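Local coordinates for formate-dependent phosphoribosylglycinamide formyltransferase (Mycobacterium tuberculosis H37Rv, PDB 6KHR), which is an enzyme of the ATP-grasp superfamily and carries an ATP-grasp domain, at residues Gln263-Thr267 / Ala268-Ala272; Ala394-Glu398 / Val399-Arg403. All coordinates share one frame; numbering follows the deposited sequence.

Both contacts are strand-to-helix junctions at the N-terminal ends of helices, and both follow strands of the same eight-stranded antiparallel sheet. Contact 1 leads from strand 256-261 into helix 267-284, contact 2 from strand 390-395 into helix 399-413; strand 346-351 lies between those two strands. The contact centres are 20 Å apart and their nearest atoms about 6 Å apart, without touching. Residues of the first junction's strand link them: Trp260 is hydrogen-bonded to Gln263 of contact 1 and makes a cation-pi contact with Arg403 of contact 2. Contact 1 belongs to the ATP-grasp domain; there Ser266 OG caps Ala269 N, whereas Glu398 holds the N-cap position of contact 2, its backbone O taking Ala402 N.

Contact 1 (Gln263-Thr267 / Ala268-Ala272); sequences QKLST and AALDA
Leu265 lays its side chain over the first turn of the helix, its CB 4.0 Å from CB of Ala269 and its CD1 4.1 Å from CD1 of Leu270. The two leucines cross at about a right angle, so the meeting is between methyl ends and not along the length of the chains. Leu270 has CG anti to its own backbone N (chi1 -176°), which carries its CD1 back to the Leu265 methyl. Pro246 of strand 238-252 touches both leucines, so the pair also packs against the sheet.

The polar half of the junction belongs to Ser266, the N-cap residue. With chi1 at 46°, its OG lies over the backbone on the side of both N and C, and accepts from Ala269 N at 3.3 Å, with an N-H...O angle of 149°. Backbone bonding then begins: Leu270 N donates to Ser266 O, and Asp271 N to Thr267 O at 2.8 Å. One water is bonded to Thr267 OG1 at 2.7 Å; its bond to Ala268 N is modelled implausibly short and is doubtful.

Upstream, Gln263 turns its amide onto the next residue, NE2 donating to Lys264 O at 2.7 Å in the carbonyl plane, while OE1 is bonded to Trp260. Leu265 directly before the cap, packed on Leu270 four residues after it, is the hydrophobic staple, here combined with a serine N-cap at the start of an ATP-grasp domain helix.

Contact 2 (Ala394-Glu398 / Val399-Arg403); sequences ATAPE and VAIAR
Ala396 points its methyl at the helix and meets two side chains there, CG2 of Ile401 at 3.6 Å and CB of Ala402 at 3.8 Å from its CB. Ile401 is turned for this: with CG1 anti to the carbonyl carbon (chi1 -61°), the CG2 branch is directed to the alanine and the CG1-CD1 branch runs off to the glutamate. Each branch therefore has its own neighbour from the incoming segment.

Glu398 and Ile401 lie side by side and point the same way. Ile401 CD1 comes within 4.2 Å of Glu398 CB, and the glutamate chain is bent at chi2 (79°).

CB of Ala402 lies 3.5 Å from Glu398 O. Ala402 N donates to Glu398 O at 2.9 Å, in the carbonyl plane and with an N-H...O angle of 156°, closing the first helical turn directly after the N-cap residue Glu398. Further back, Ala394 CB rests 3.6 Å from Ala402 O. Strand and helix run close here, Thr395 CA being 4.9 Å from Ala402 CA, which is consistent with the small alanines at 394, 396 and 402.

Strand 390-395 lies between strands 346-351 and 380-384, and Thr395 OG1 is bonded to Glu379. Arg405, further along the helix, donates to Thr395 O, while Arg403 makes a salt bridge with Glu258, tying helix 399-413 to strand 256-261.

Contact 1 (Gln263-Thr267 / Ala268-Ala272)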
ATOM      1  N   GLN A 263       5.441  19.414   5.300  1.00 40.43           N
ATOM      2  CA  GLN A 263       6.121  20.695   5.176  1.00 33.37           C
ATOM      3  C   GLN A 263       5.531  21.676   6.184  1.00 33.32           C
ATOM      4  O   GLN A 263       4.320  21.917   6.179  1.00 35.18           O
ATOM      5  CB  GLN A 263       5.959  21.239   3.761  1.00 26.47           C
ATOM      6  CG  GLN A 263       6.382  22.700   3.640  1.00 24.63           C
ATOM      7  CD  GLN A 263       7.846  22.905   4.001  1.00 34.90           C
ATOM      8  OE1 GLN A 263       8.746  22.301   3.386  1.00 29.34           O
ATOM      9  NE2 GLN A 263       8.097  23.735   5.020  1.00 31.68           N
ATOM     10  N   LYS A 264       6.370  22.250   7.048  1.00 38.01           N
ATOM     11  CA  LYS A 264       5.863  23.209   8.026  1.00 44.13           C
ATOM     12  C   LYS A 264       5.457  24.518   7.341  1.00 41.95           C
ATOM     13  O   LYS A 264       6.129  25.007   6.427  1.00 36.09           O
ATOM     14  CB  LYS A 264       6.903  23.481   9.121  1.00 54.60           C
ATOM     15  CG  LYS A 264       8.177  24.225   8.655  1.00 87.94           C
ATOM     16  CD  LYS A 264       8.051  25.774   8.721  1.00101.07           C
ATOM     17  CE  LYS A 264       8.645  26.451   7.471  1.00 96.07           C
ATOM     18  NZ  LYS A 264       8.130  27.825   7.189  1.00 83.39           N
ATOM     19  N   LEU A 265       4.344  25.081   7.789  1.00 31.20           N
ATOM     20  CA  LEU A 265       3.899  26.384   7.347  1.00 36.37           C
ATOM     21  C   LEU A 265       3.519  27.209   8.566  1.00 44.28           C
ATOM     22  O   LEU A 265       3.112  26.673   9.604  1.00 49.46           O
ATOM     23  CB  LEU A 265       2.706  26.269   6.390  1.00 39.75           C
ATOM     24  CG  LEU A 265       2.950  25.433   5.136  1.00 38.64           C
ATOM     25  CD1 LEU A 265       1.692  25.328   4.319  1.00 42.59           C
ATOM     26  CD2 LEU A 265       4.051  26.076   4.316  1.00 37.84           C
ATOM     27  N   SER A 266       3.650  28.522   8.435  1.00 46.73           N
ATOM     28  CA  SER A 266       3.123  29.402   9.464  1.00 40.88           C
ATOM     29  C   SER A 266       1.605  29.309   9.500  1.00 30.44           C
ATOM     30  O   SER A 266       0.947  28.912   8.528  1.00 39.32           O
ATOM     31  CB  SER A 266       3.562  30.847   9.206  1.00 38.15           C
ATOM     32  OG  SER A 266       3.369  31.188   7.851  1.00 46.19           O
ATOM     33  N   THR A 267       1.038  29.692  10.642  1.00 25.54           N
ATOM     34  CA  THR A 267      -0.414  29.791  10.724  1.00 32.68           C
ATOM     35  C   THR A 267      -0.985  30.576   9.540  1.00 37.16           C
ATOM     36  O   THR A 267      -1.917  30.115   8.874  1.00 34.58           O
ATOM     37  CB  THR A 267      -0.816  30.431  12.045  1.00 46.65           C
ATOM     38  OG1 THR A 267       0.030  31.567  12.269  1.00 75.80           O
ATOM     39  CG2 THR A 267      -0.628  29.461  13.177  1.00 33.42           C
ATOM     40  N   ALA A 268      -0.430  31.756   9.243  1.00 33.15           N
ATOM     41  CA  ALA A 268      -1.021  32.541   8.156  1.00 35.65           C
ATOM     42  C   ALA A 268      -0.834  31.836   6.822  1.00 35.37           C
ATOM     43  O   ALA A 268      -1.760  31.792   5.997  1.00 35.93           O
ATOM     44  CB  ALA A 268      -0.449  33.965   8.118  1.00 23.25           C
ATOM     45  N   ALA A 269       0.332  31.224   6.617  1.00 23.18           N
ATOM     46  CA  ALA A 269       0.542  30.481   5.380  1.00 37.22           C
ATOM     47  C   ALA A 269      -0.395  29.282   5.292  1.00 30.70           C
ATOM     48  O   ALA A 269      -0.974  29.017   4.230  1.00 32.61           O
ATOM     49  CB  ALA A 269       2.001  30.044   5.249  1.00 37.55           C
ATOM     50  N   LEU A 270      -0.581  28.565   6.398  1.00 32.45           N
ATOM     51  CA  LEU A 270      -1.438  27.381   6.342  1.00 39.33           C
ATOM     52  C   LEU A 270      -2.899  27.765   6.172  1.00 38.17           C
ATOM     53  O   LEU A 270      -3.643  27.075   5.469  1.00 35.06           O
ATOM     54  CB  LEU A 270      -1.245  26.513   7.589  1.00 32.51           C
ATOM     55  CG  LEU A 270      -2.019  25.193   7.617  1.00 36.02           C
ATOM     56  CD1 LEU A 270      -1.395  24.125   6.719  1.00 31.37           C
ATOM     57  CD2 LEU A 270      -2.117  24.696   9.012  1.00 29.86           C
ATOM     58  N   ASP A 271      -3.330  28.872   6.792  1.00 56.64           N
ATOM     59  CA  ASP A 271      -4.703  29.346   6.596  1.00 51.47           C
ATOM     60  C   ASP A 271      -4.943  29.712   5.142  1.00 48.71           C
ATOM     61  O   ASP A 271      -5.953  29.322   4.547  1.00 37.01           O
ATOM     62  CB  ASP A 271      -5.001  30.550   7.495  1.00 69.10           C
ATOM     63  CG  ASP A 271      -4.897  30.215   8.974  1.00106.50           C
ATOM     64  OD1 ASP A 271      -5.259  29.085   9.364  1.00120.85           O
ATOM     65  OD2 ASP A 271      -4.441  31.083   9.751  1.00120.60           O
ATOM     66  N   ALA A 272      -4.008  30.456   4.548  1.00 43.62           N
ATOM     67  CA  ALA A 272      -4.108  30.771   3.128  1.00 38.57           C
ATOM     68  C   ALA A 272      -4.207  29.502   2.284  1.00 43.59           C
ATOM     69  O   ALA A 272      -5.042  29.409   1.381  1.00 31.85           O
ATOM     70  CB  ALA A 272      -2.896  31.607   2.699  1.00 29.49           C
TER
HETATM   71  O   HOH W   1       1.437  32.909  10.373  1.00 57.34           O

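Contact 2 (Ala394-Glu398 / Val399-Arg403)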
ATOM      1  N   ALA A 394      11.536   6.651   2.814  1.00 27.17           N
ATOM      2  CA  ALA A 394      11.971   6.515   4.189  1.00 27.42           C
ATOM      3  C   ALA A 394      11.006   7.274   5.085  1.00 40.60           C
ATOM      4  O   ALA A 394      10.376   8.248   4.658  1.00 46.33           O
ATOM      5  CB  ALA A 394      13.372   7.067   4.387  1.00 29.41           C
ATOM      6  N   THR A 395      10.892   6.823   6.327  1.00 27.34           N
ATOM      7  CA  THR A 395      10.265   7.621   7.364  1.00 39.68           C
ATOM      8  C   THR A 395      11.256   7.779   8.501  1.00 33.65           C
ATOM      9  O   THR A 395      12.295   7.141   8.516  1.00 33.97           O
ATOM     10  CB  THR A 395       8.948   6.997   7.855  1.00 41.25           C
ATOM     11  OG1 THR A 395       9.184   5.642   8.267  1.00 37.57           O
ATOM     12  CG2 THR A 395       7.862   7.065   6.734  1.00 26.70           C
ATOM     13  N   ALA A 396      10.916   8.621   9.464  1.00 33.98           N
ATOM     14  CA  ALA A 396      11.799   9.011  10.555  1.00 28.33           C
ATOM     15  C   ALA A 396      11.014   9.861  11.537  1.00 34.96           C
ATOM     16  O   ALA A 396       9.928  10.367  11.197  1.00 33.18           O
ATOM     17  CB  ALA A 396      12.987   9.814  10.029  1.00 31.42           C
ATOM     18  N   PRO A 397      11.517  10.052  12.754  1.00 28.89           N
ATOM     19  CA  PRO A 397      10.876  11.024  13.656  1.00 28.93           C
ATOM     20  C   PRO A 397      10.979  12.443  13.166  1.00 28.54           C
ATOM     21  O   PRO A 397      10.231  13.290  13.656  1.00 38.96           O
ATOM     22  CB  PRO A 397      11.624  10.846  14.982  1.00 29.79           C
ATOM     23  CG  PRO A 397      12.233   9.491  14.909  1.00 30.16           C
ATOM     24  CD  PRO A 397      12.499   9.206  13.443  1.00 30.10           C
ATOM     25  N   GLU A 398      11.866  12.754  12.222  1.00 38.31           N
ATOM     26  CA  GLU A 398      11.944  14.107  11.682  1.00 28.06           C
ATOM     27  C   GLU A 398      12.070  14.068  10.172  1.00 29.58           C
ATOM     28  O   GLU A 398      12.662  13.142   9.597  1.00 36.41           O
ATOM     29  CB  GLU A 398      13.113  14.897  12.253  1.00 36.46           C
ATOM     30  CG  GLU A 398      12.893  15.401  13.651  1.00 35.71           C
ATOM     31  CD  GLU A 398      13.102  14.312  14.686  1.00 60.24           C
ATOM     32  OE1 GLU A 398      14.078  13.522  14.558  1.00 64.81           O
ATOM     33  OE2 GLU A 398      12.272  14.236  15.616  1.00 68.05           O
ATOM     34  N   VAL A 399      11.498  15.095   9.537  1.00 30.59           N
ATOM     35  CA  VAL A 399      11.543  15.190   8.081  1.00 38.31           C
ATOM     36  C   VAL A 399      12.983  15.204   7.606  1.00 36.80           C
ATOM     37  O   VAL A 399      13.323  14.587   6.589  1.00 33.24           O
ATOM     38  CB  VAL A 399      10.770  16.435   7.595  1.00 34.55           C
ATOM     39  CG1 VAL A 399      10.985  16.648   6.114  1.00 29.28           C
ATOM     40  CG2 VAL A 399       9.304  16.268   7.887  1.00 46.37           C
ATOM     41  N   ALA A 400      13.852  15.875   8.360  1.00 36.87           N
ATOM     42  CA  ALA A 400      15.241  16.017   7.949  1.00 35.84           C
ATOM     43  C   ALA A 400      15.928  14.660   7.874  1.00 43.43           C
ATOM     44  O   ALA A 400      16.631  14.365   6.898  1.00 46.27           O
ATOM     45  CB  ALA A 400      15.970  16.946   8.918  1.00 28.67           C
ATOM     46  N   ILE A 401      15.728  13.811   8.892  1.00 31.12           N
ATOM     47  CA  ILE A 401      16.257  12.458   8.812  1.00 39.72           C
ATOM     48  C   ILE A 401      15.567  11.696   7.690  1.00 40.72           C
ATOM     49  O   ILE A 401      16.208  10.957   6.932  1.00 41.51           O
ATOM     50  CB  ILE A 401      16.113  11.739  10.167  1.00 46.44           C
ATOM     51  CG1 ILE A 401      16.888  12.468  11.256  1.00 54.99           C
ATOM     52  CG2 ILE A 401      16.587  10.286  10.075  1.00 30.00           C
ATOM     53  CD1 ILE A 401      16.291  12.237  12.623  1.00 68.00           C
ATOM     54  N   ALA A 402      14.259  11.897   7.533  1.00 44.89           N
ATOM     55  CA  ALA A 402      13.543  11.149   6.513  1.00 39.34           C
ATOM     56  C   ALA A 402      14.040  11.500   5.110  1.00 36.81           C
ATOM     57  O   ALA A 402      14.145  10.618   4.247  1.00 39.69           O
ATOM     58  CB  ALA A 402      12.049  11.381   6.684  1.00 27.12           C
ATOM     59  N   ARG A 403      14.416  12.758   4.880  1.00 27.64           N
ATOM     60  CA  ARG A 403      14.971  13.106   3.574  1.00 33.22           C
ATOM     61  C   ARG A 403      16.374  12.544   3.390  1.00 36.38           C
ATOM     62  O   ARG A 403      16.720  12.077   2.296  1.00 37.82           O
ATOM     63  CB  ARG A 403      14.968  14.621   3.375  1.00 27.64           C
ATOM     64  CG  ARG A 403      13.580  15.183   3.240  1.00 31.45           C
ATOM     65  CD  ARG A 403      13.590  16.668   3.163  1.00 36.34           C
ATOM     66  NE  ARG A 403      14.261  17.118   1.949  1.00 36.47           N
ATOM     67  CZ  ARG A 403      14.449  18.396   1.635  1.00 36.58           C
ATOM     68  NH1 ARG A 403      14.020  19.354   2.444  1.00 40.09           N
ATOM     69  NH2 ARG A 403      15.072  18.715   0.517  1.00 32.99           N
TER